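Local atomic coordinates of thioredoxin reductase (Streptomyces clavuligerus, PDB entry 4NTD), a protein that probably catalyses disulfide-bond formation in the natural product holomycin as an FAD-dependent oxidoreductase related to thioredoxin reductases. Residues I148-L159 / V227-L237. Residues are numbered along the deposited sequence; the frame is centred on the assembly and turned at random. Where two conformers were deposited one is given.
Sequences IPGVRERWGKDL and VKRLVVEDDRL
R154 reaches D235 and D158 at once, its chain bent at chi2 and chi3 to bring the guanidinium to the D235 carboxylate and carbonyl at the turn of hairpin 227-237. NH1 meets D235 OD2 at 2.9 Å within the guanidinium plane but from above the carboxylate, the two planes standing 85° apart; NH2 adds a weak bond to D235 O. Along the other edge NE and NH2 take D158 side-on, NE to the syn lone pair of OD2 at 2.8 Å and NH2 to OD1. L237 N donates a nearly straight bond to D158 OD1 (3.0 Å), arriving from the face opposite NH2, so OD1 is gripped by two donors and the carboxylate by three. The network therefore ties the end of helix 151-154 and the loop after it to the turn and to L237 of the second strand, while V232 CG2 packs on R154 CD at 3.7 Å.

Farther along, L230 N donates to P149 O (2.9 Å, 174° at the hydrogen) in the type II turn I148-V151. L230 CD1 lies against G150 C at 3.7 Å and also touches V151 CG2 and L159 CD2. The contact thus sets helix 151-154 against the antiparallel sheet of strands 227-233, 236-242 and 247-249, with L159 and L237 both packing on V253 of strand 252-254.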
ATOM      1  N   ILE A 148     -28.777 -17.494   6.261  1.00 27.37           N
ATOM      2  CA  ILE A 148     -28.922 -18.507   7.302  1.00 26.53           C
ATOM      3  C   ILE A 148     -29.129 -17.772   8.627  1.00 26.26           C
ATOM      4  O   ILE A 148     -28.371 -16.854   8.940  1.00 26.35           O
ATOM      5  CB  ILE A 148     -27.666 -19.402   7.389  1.00 25.86           C
ATOM      6  CG1 ILE A 148     -27.537 -20.252   6.120  1.00 27.15           C
ATOM      7  CG2 ILE A 148     -27.718 -20.293   8.625  1.00 26.41           C
ATOM      8  CD1 ILE A 148     -26.191 -20.926   5.953  1.00 28.36           C
ATOM      9  N   PRO A 149     -30.158 -18.160   9.405  1.00 26.84           N
ATOM     10  CA  PRO A 149     -30.409 -17.483  10.680  1.00 27.20           C
ATOM     11  C   PRO A 149     -29.180 -17.410  11.587  1.00 27.32           C
ATOM     12  O   PRO A 149     -28.497 -18.417  11.792  1.00 27.14           O
ATOM     13  CB  PRO A 149     -31.504 -18.340  11.323  1.00 27.83           C
ATOM     14  CG  PRO A 149     -32.232 -18.931  10.171  1.00 28.98           C
ATOM     15  CD  PRO A 149     -31.204 -19.154   9.099  1.00 27.79           C
ATOM     16  N   GLY A 150     -28.906 -16.213  12.103  1.00 28.27           N
ATOM     17  CA  GLY A 150     -27.758 -15.971  12.973  1.00 27.09           C
ATOM     18  C   GLY A 150     -26.580 -15.308  12.277  1.00 25.22           C
ATOM     19  O   GLY A 150     -25.783 -14.632  12.925  1.00 24.95           O
ATOM     20  N   VAL A 151     -26.466 -15.492  10.962  1.00 24.08           N
ATOM     21  CA  VAL A 151     -25.304 -15.000  10.209  1.00 23.19           C
ATOM     22  C   VAL A 151     -25.190 -13.472  10.258  1.00 25.55           C
ATOM     23  O   VAL A 151     -24.118 -12.941  10.552  1.00 25.29           O
ATOM     24  CB  VAL A 151     -25.325 -15.508   8.747  1.00 25.72           C
ATOM     25  CG1 VAL A 151     -24.319 -14.762   7.879  1.00 26.33           C
ATOM     26  CG2 VAL A 151     -25.049 -17.006   8.714  1.00 25.80           C
ATOM     27  N   ARG A 152     -26.289 -12.775   9.976  1.00 28.16           N
ATOM     28  CA  ARG A 152     -26.307 -11.306  10.024  1.00 30.15           C
ATOM     29  C   ARG A 152     -25.970 -10.764  11.410  1.00 27.67           C
ATOM     30  O   ARG A 152     -25.193  -9.814  11.539  1.00 28.82           O
ATOM     31  CB  ARG A 152     -27.674 -10.749   9.605  1.00 41.47           C
ATOM     32  CG  ARG A 152     -27.822 -10.469   8.120  1.00 54.89           C
ATOM     33  CD  ARG A 152     -28.892  -9.419   7.850  1.00 70.40           C
ATOM     34  NE  ARG A 152     -30.198  -9.793   8.400  1.00 80.78           N
ATOM     35  CZ  ARG A 152     -30.731  -9.325   9.533  1.00 90.53           C
ATOM     36  NH1 ARG A 152     -30.092  -8.436  10.291  1.00101.68           N
ATOM     37  NH2 ARG A 152     -31.930  -9.754   9.913  1.00 98.17           N
ATOM     38  N   GLU A 153     -26.561 -11.377  12.434  1.00 28.19           N
ATOM     39  CA  GLU A 153     -26.409 -10.911  13.803  0.50 29.12           C
ATOM     40  C   GLU A 153     -24.964 -11.047  14.298  1.00 26.72           C
ATOM     41  O   GLU A 153     -24.468 -10.180  15.018  1.00 28.03           O
ATOM     42  CB  GLU A 153     -27.374 -11.668  14.724  0.50 30.30           C
ATOM     43  CG  GLU A 153     -28.847 -11.335  14.496  0.50 32.63           C
ATOM     44  CD  GLU A 153     -29.486 -12.126  13.367  0.50 30.77           C
ATOM     45  OE1 GLU A 153     -28.786 -12.938  12.723  0.50 28.37           O
ATOM     46  OE2 GLU A 153     -30.694 -11.930  13.121  0.50 37.10           O
ATOM     47  N   ARG A 154     -24.297 -12.128  13.900  1.00 24.58           N
ATOM     48  CA  ARG A 154     -22.955 -12.436  14.400  1.00 22.04           C
ATOM     49  C   ARG A 154     -21.805 -11.971  13.501  1.00 19.93           C
ATOM     50  O   ARG A 154     -20.642 -12.093  13.884  1.00 20.30           O
ATOM     51  CB  ARG A 154     -22.840 -13.941  14.665  1.00 20.71           C
ATOM     52  CG  ARG A 154     -23.904 -14.506  15.605  1.00 22.48           C
ATOM     53  CD  ARG A 154     -24.065 -13.710  16.895  1.00 24.83           C
ATOM     54  NE  ARG A 154     -22.831 -13.638  17.676  1.00 25.31           N
ATOM     55  CZ  ARG A 154     -22.697 -12.966  18.819  1.00 26.91           C
ATOM     56  NH1 ARG A 154     -23.720 -12.289  19.336  1.00 29.02           N
ATOM     57  NH2 ARG A 154     -21.531 -12.964  19.453  1.00 28.34           N
ATOM     58  N   TRP A 155     -22.127 -11.440  12.321  1.00 19.46           N
ATOM     59  CA  TRP A 155     -21.122 -10.934  11.373  1.00 20.20           C
ATOM     60  C   TRP A 155     -20.194  -9.913  12.036  1.00 19.83           C
ATOM     61  O   TRP A 155     -20.656  -8.937  12.630  1.00 20.36           O
ATOM     62  CB  TRP A 155     -21.826 -10.315  10.160  1.00 21.07           C
ATOM     63  CG  TRP A 155     -20.944  -9.658   9.120  1.00 19.54           C
ATOM     64  CD1 TRP A 155     -20.973  -8.344   8.745  1.00 19.98           C
ATOM     65  CD2 TRP A 155     -19.948 -10.285   8.294  1.00 19.05           C
ATOM     66  NE1 TRP A 155     -20.053  -8.112   7.750  1.00 19.42           N
ATOM     67  CE2 TRP A 155     -19.410  -9.285   7.456  1.00 19.16           C
ATOM     68  CE3 TRP A 155     -19.455 -11.592   8.186  1.00 20.10           C
ATOM     69  CZ2 TRP A 155     -18.403  -9.549   6.524  1.00 18.99           C
ATOM     70  CZ3 TRP A 155     -18.450 -11.853   7.258  1.00 20.43           C
ATOM     71  CH2 TRP A 155     -17.938 -10.835   6.440  1.00 19.68           C
ATOM     72  N   GLY A 156     -18.887 -10.162  11.950  1.00 20.27           N
ATOM     73  CA  GLY A 156     -17.880  -9.283  12.550  1.00 20.67           C
ATOM     74  C   GLY A 156     -17.537  -9.587  13.999  1.00 20.97           C
ATOM     75  O   GLY A 156     -16.571  -9.037  14.537  1.00 21.78           O
ATOM     76  N   LYS A 157     -18.325 -10.456  14.635  1.00 21.44           N
ATOM     77  CA  LYS A 157     -18.085 -10.867  16.015  1.00 21.67           C
ATOM     78  C   LYS A 157     -17.489 -12.276  16.035  1.00 20.64           C
ATOM     79  O   LYS A 157     -16.299 -12.438  16.308  1.00 22.06           O
ATOM     80  CB  LYS A 157     -19.383 -10.805  16.828  1.00 23.99           C
ATOM     81  CG  LYS A 157     -19.960  -9.402  16.956  1.00 28.70           C
ATOM     82  CD  LYS A 157     -21.286  -9.409  17.697  1.00 35.08           C
ATOM     83  CE  LYS A 157     -21.910  -8.024  17.734  1.00 46.40           C
ATOM     84  NZ  LYS A 157     -22.944  -7.914  18.799  1.00 52.64           N
ATOM     85  N   ASP A 158     -18.311 -13.282  15.740  1.00 19.55           N
ATOM     86  CA  ASP A 158     -17.848 -14.674  15.659  1.00 20.46           C
ATOM     87  C   ASP A 158     -18.388 -15.433  14.432  1.00 19.71           C
ATOM     88  O   ASP A 158     -18.224 -16.650  14.328  1.00 19.62           O
ATOM     89  CB  ASP A 158     -18.146 -15.425  16.969  1.00 22.53           C
ATOM     90  CG  ASP A 158     -19.527 -15.130  17.523  1.00 23.23           C
ATOM     91  OD1 ASP A 158     -19.694 -15.181  18.760  1.00 25.00           O
ATOM     92  OD2 ASP A 158     -20.446 -14.838  16.733  1.00 22.27           O
ATOM     93  N   LEU A 159     -19.033 -14.707  13.516  1.00 18.73           N
ATOM     94  CA  LEU A 159     -19.242 -15.163  12.145  1.00 18.98           C
ATOM     95  C   LEU A 159     -18.379 -14.234  11.295  1.00 18.74           C
ATOM     96  O   LEU A 159     -18.655 -13.037  11.197  1.00 19.43           O
ATOM     97  CB  LEU A 159     -20.723 -15.089  11.748  1.00 19.17           C
ATOM     98  CG  LEU A 159     -21.189 -15.729  10.426  1.00 20.54           C
ATOM     99  CD1 LEU A 159     -20.762 -14.920   9.209  1.00 21.84           C
ATOM    100  CD2 LEU A 159     -20.732 -17.176  10.288  1.00 20.69           C
ATOM    101  N   VAL A 227     -27.218 -26.840   6.746  1.00 26.06           N
ATOM    102  CA  VAL A 227     -27.085 -26.000   7.930  1.00 24.60           C
ATOM    103  C   VAL A 227     -28.377 -25.203   8.109  1.00 27.29           C
ATOM    104  O   VAL A 227     -28.801 -24.498   7.191  1.00 29.66           O
ATOM    105  CB  VAL A 227     -25.885 -25.034   7.798  1.00 24.07           C
ATOM    106  CG1 VAL A 227     -25.831 -24.066   8.975  1.00 25.39           C
ATOM    107  CG2 VAL A 227     -24.580 -25.814   7.684  1.00 25.15           C
ATOM    108  N   LYS A 228     -28.989 -25.322   9.288  1.00 26.63           N
ATOM    109  CA  LYS A 228     -30.259 -24.660   9.578  0.50 26.50           C
ATOM    110  C   LYS A 228     -30.056 -23.265  10.175  1.00 28.59           C
ATOM    111  O   LYS A 228     -30.705 -22.310   9.751  1.00 30.18           O
ATOM    112  CB  LYS A 228     -31.097 -25.523  10.527  0.50 25.96           C
ATOM    113  CG  LYS A 228     -32.508 -25.002  10.764  0.50 27.56           C
ATOM    114  CD  LYS A 228     -33.267 -25.858  11.765  0.50 34.36           C
ATOM    115  CE  LYS A 228     -34.484 -25.119  12.302  0.50 41.51           C
ATOM    116  NZ  LYS A 228     -35.433 -26.022  13.012  0.50 47.81           N
ATOM    117  N   ARG A 229     -29.173 -23.167  11.166  1.00 27.25           N
ATOM    118  CA  ARG A 229     -28.953 -21.913  11.888  0.50 26.93           C
ATOM    119  C   ARG A 229     -27.635 -21.931  12.651  1.00 27.52           C
ATOM    120  O   ARG A 229     -27.071 -22.996  12.913  1.00 27.01           O
ATOM    121  CB  ARG A 229     -30.095 -21.650  12.884  0.50 29.09           C
ATOM    122  CG  ARG A 229     -30.069 -22.533  14.131  0.50 31.06           C
ATOM    123  CD  ARG A 229     -31.181 -22.193  15.116  0.50 34.23           C
ATOM    124  NE  ARG A 229     -31.291 -23.198  16.173  0.50 35.20           N
ATOM    125  CZ  ARG A 229     -31.057 -22.970  17.464  0.50 34.78           C
ATOM    126  NH1 ARG A 229     -30.709 -21.759  17.881  0.50 36.31           N
ATOM    127  NH2 ARG A 229     -31.182 -23.957  18.342  0.50 34.14           N
ATOM    128  N   LEU A 230     -27.162 -20.742  13.013  1.00 25.58           N
ATOM    129  CA  LEU A 230     -26.084 -20.608  13.974  1.00 25.29           C
ATOM    130  C   LEU A 230     -26.752 -20.570  15.344  1.00 26.83           C
ATOM    131  O   LEU A 230     -27.782 -19.914  15.515  1.00 32.77           O
ATOM    132  CB  LEU A 230     -25.297 -19.319  13.744  1.00 25.36           C
ATOM    133  CG  LEU A 230     -24.642 -19.141  12.375  1.00 26.91           C
ATOM    134  CD1 LEU A 230     -23.842 -17.848  12.351  1.00 27.80           C
ATOM    135  CD2 LEU A 230     -23.758 -20.328  12.020  1.00 26.92           C
ATOM    136  N   VAL A 231     -26.183 -21.288  16.307  1.00 26.55           N
ATOM    137  CA  VAL A 231     -26.717 -21.317  17.667  1.00 29.43           C
ATOM    138  C   VAL A 231     -25.993 -20.274  18.512  1.00 28.92           C
ATOM    139  O   VAL A 231     -24.775 -20.344  18.683  1.00 28.04           O
ATOM    140  CB  VAL A 231     -26.564 -22.711  18.310  1.00 31.94           C
ATOM    141  CG1 VAL A 231     -27.189 -22.734  19.699  1.00 34.25           C
ATOM    142  CG2 VAL A 231     -27.201 -23.773  17.423  1.00 33.03           C
ATOM    143  N   VAL A 232     -26.754 -19.314  19.033  1.00 29.13           N
ATOM    144  CA  VAL A 232     -26.208 -18.216  19.827  1.00 30.57           C
ATOM    145  C   VAL A 232     -26.860 -18.207  21.208  1.00 32.87           C
ATOM    146  O   VAL A 232     -28.088 -18.228  21.316  1.00 33.18           O
ATOM    147  CB  VAL A 232     -26.459 -16.855  19.141  1.00 30.46           C
ATOM    148  CG1 VAL A 232     -25.859 -15.717  19.956  1.00 32.31           C
ATOM    149  CG2 VAL A 232     -25.892 -16.856  17.726  1.00 30.30           C
ATOM    150  N   GLU A 233     -26.035 -18.189  22.254  1.00 33.23           N
ATOM    151  CA  GLU A 233     -26.518 -18.145  23.636  1.00 39.44           C
ATOM    152  C   GLU A 233     -25.652 -17.199  24.470  1.00 39.91           C
ATOM    153  O   GLU A 233     -24.423 -17.271  24.420  1.00 38.57           O
ATOM    154  CB  GLU A 233     -26.512 -19.548  24.250  1.00 48.03           C
ATOM    155  CG  GLU A 233     -27.457 -20.533  23.571  1.00 56.10           C
ATOM    156  CD  GLU A 233     -27.360 -21.942  24.129  1.00 71.03           C
ATOM    157  OE1 GLU A 233     -26.660 -22.148  25.146  1.00 68.92           O
ATOM    158  OE2 GLU A 233     -27.988 -22.853  23.548  1.00 71.11           O
ATOM    159  N   ASP A 234     -26.303 -16.316  25.228  1.00 41.93           N
ATOM    160  CA  ASP A 234     -25.622 -15.303  26.045  1.00 45.69           C
ATOM    161  C   ASP A 234     -24.631 -14.459  25.230  1.00 41.52           C
ATOM    162  O   ASP A 234     -23.499 -14.219  25.659  1.00 41.10           O
ATOM    163  CB  ASP A 234     -24.923 -15.949  27.251  1.00 50.55           C
ATOM    164  CG  ASP A 234     -25.889 -16.690  28.165  1.00 57.11           C
ATOM    165  OD1 ASP A 234     -27.110 -16.430  28.100  1.00 59.76           O
ATOM    166  OD2 ASP A 234     -25.421 -17.534  28.958  1.00 61.05           O
ATOM    167  N   ASP A 235     -25.076 -14.026  24.053  1.00 41.51           N
ATOM    168  CA  ASP A 235     -24.307 -13.138  23.173  1.00 39.77           C
ATOM    169  C   ASP A 235     -22.982 -13.737  22.675  1.00 37.60           C
ATOM    170  O   ASP A 235     -22.010 -13.012  22.447  1.00 36.44           O
ATOM    171  CB  ASP A 235     -24.060 -11.786  23.858  1.00 43.23           C
ATOM    172  CG  ASP A 235     -23.664 -10.691  22.876  1.00 44.03           C
ATOM    173  OD1 ASP A 235     -22.834  -9.834  23.248  1.00 45.66           O
ATOM    174  OD2 ASP A 235     -24.172 -10.690  21.735  1.00 44.42           O
ATOM    175  N   ARG A 236     -22.943 -15.055  22.506  1.00 34.91           N
ATOM    176  CA  ARG A 236     -21.810 -15.698  21.843  1.00 33.54           C
ATOM    177  C   ARG A 236     -22.240 -16.941  21.083  1.00 28.03           C
ATOM    178  O   ARG A 236     -23.129 -17.681  21.515  1.00 30.47           O
ATOM    179  CB  ARG A 236     -20.659 -16.013  22.815  1.00 41.65           C
ATOM    180  CG  ARG A 236     -21.054 -16.312  24.255  1.00 54.42           C
ATOM    181  CD  ARG A 236     -19.965 -15.864  25.221  1.00 65.81           C
ATOM    182  NE  ARG A 236     -18.703 -16.576  25.001  1.00 74.70           N
ATOM    183  CZ  ARG A 236     -18.183 -17.508  25.806  1.00 88.47           C
ATOM    184  NH1 ARG A 236     -18.794 -17.875  26.930  1.00 97.74           N
ATOM    185  NH2 ARG A 236     -17.026 -18.076  25.483  1.00 84.72           N
ATOM    186  N   LEU A 237     -21.605 -17.142  19.933  1.00 26.44           N
ATOM    187  CA  LEU A 237     -21.833 -18.317  19.108  1.00 25.22           C
ATOM    188  C   LEU A 237     -21.424 -19.577  19.863  1.00 25.03           C
ATOM    189  O   LEU A 237     -20.336 -19.640  20.434  1.00 25.34           O
ATOM    190  CB  LEU A 237     -21.031 -18.206  17.811  1.00 25.10           C
ATOM    191  CG  LEU A 237     -21.140 -19.390  16.852  1.00 29.95           C
ATOM    192  CD1 LEU A 237     -22.479 -19.371  16.136  1.00 31.29           C
ATOM    193  CD2 LEU A 237     -20.001 -19.373  15.851  1.00 37.03           C
TER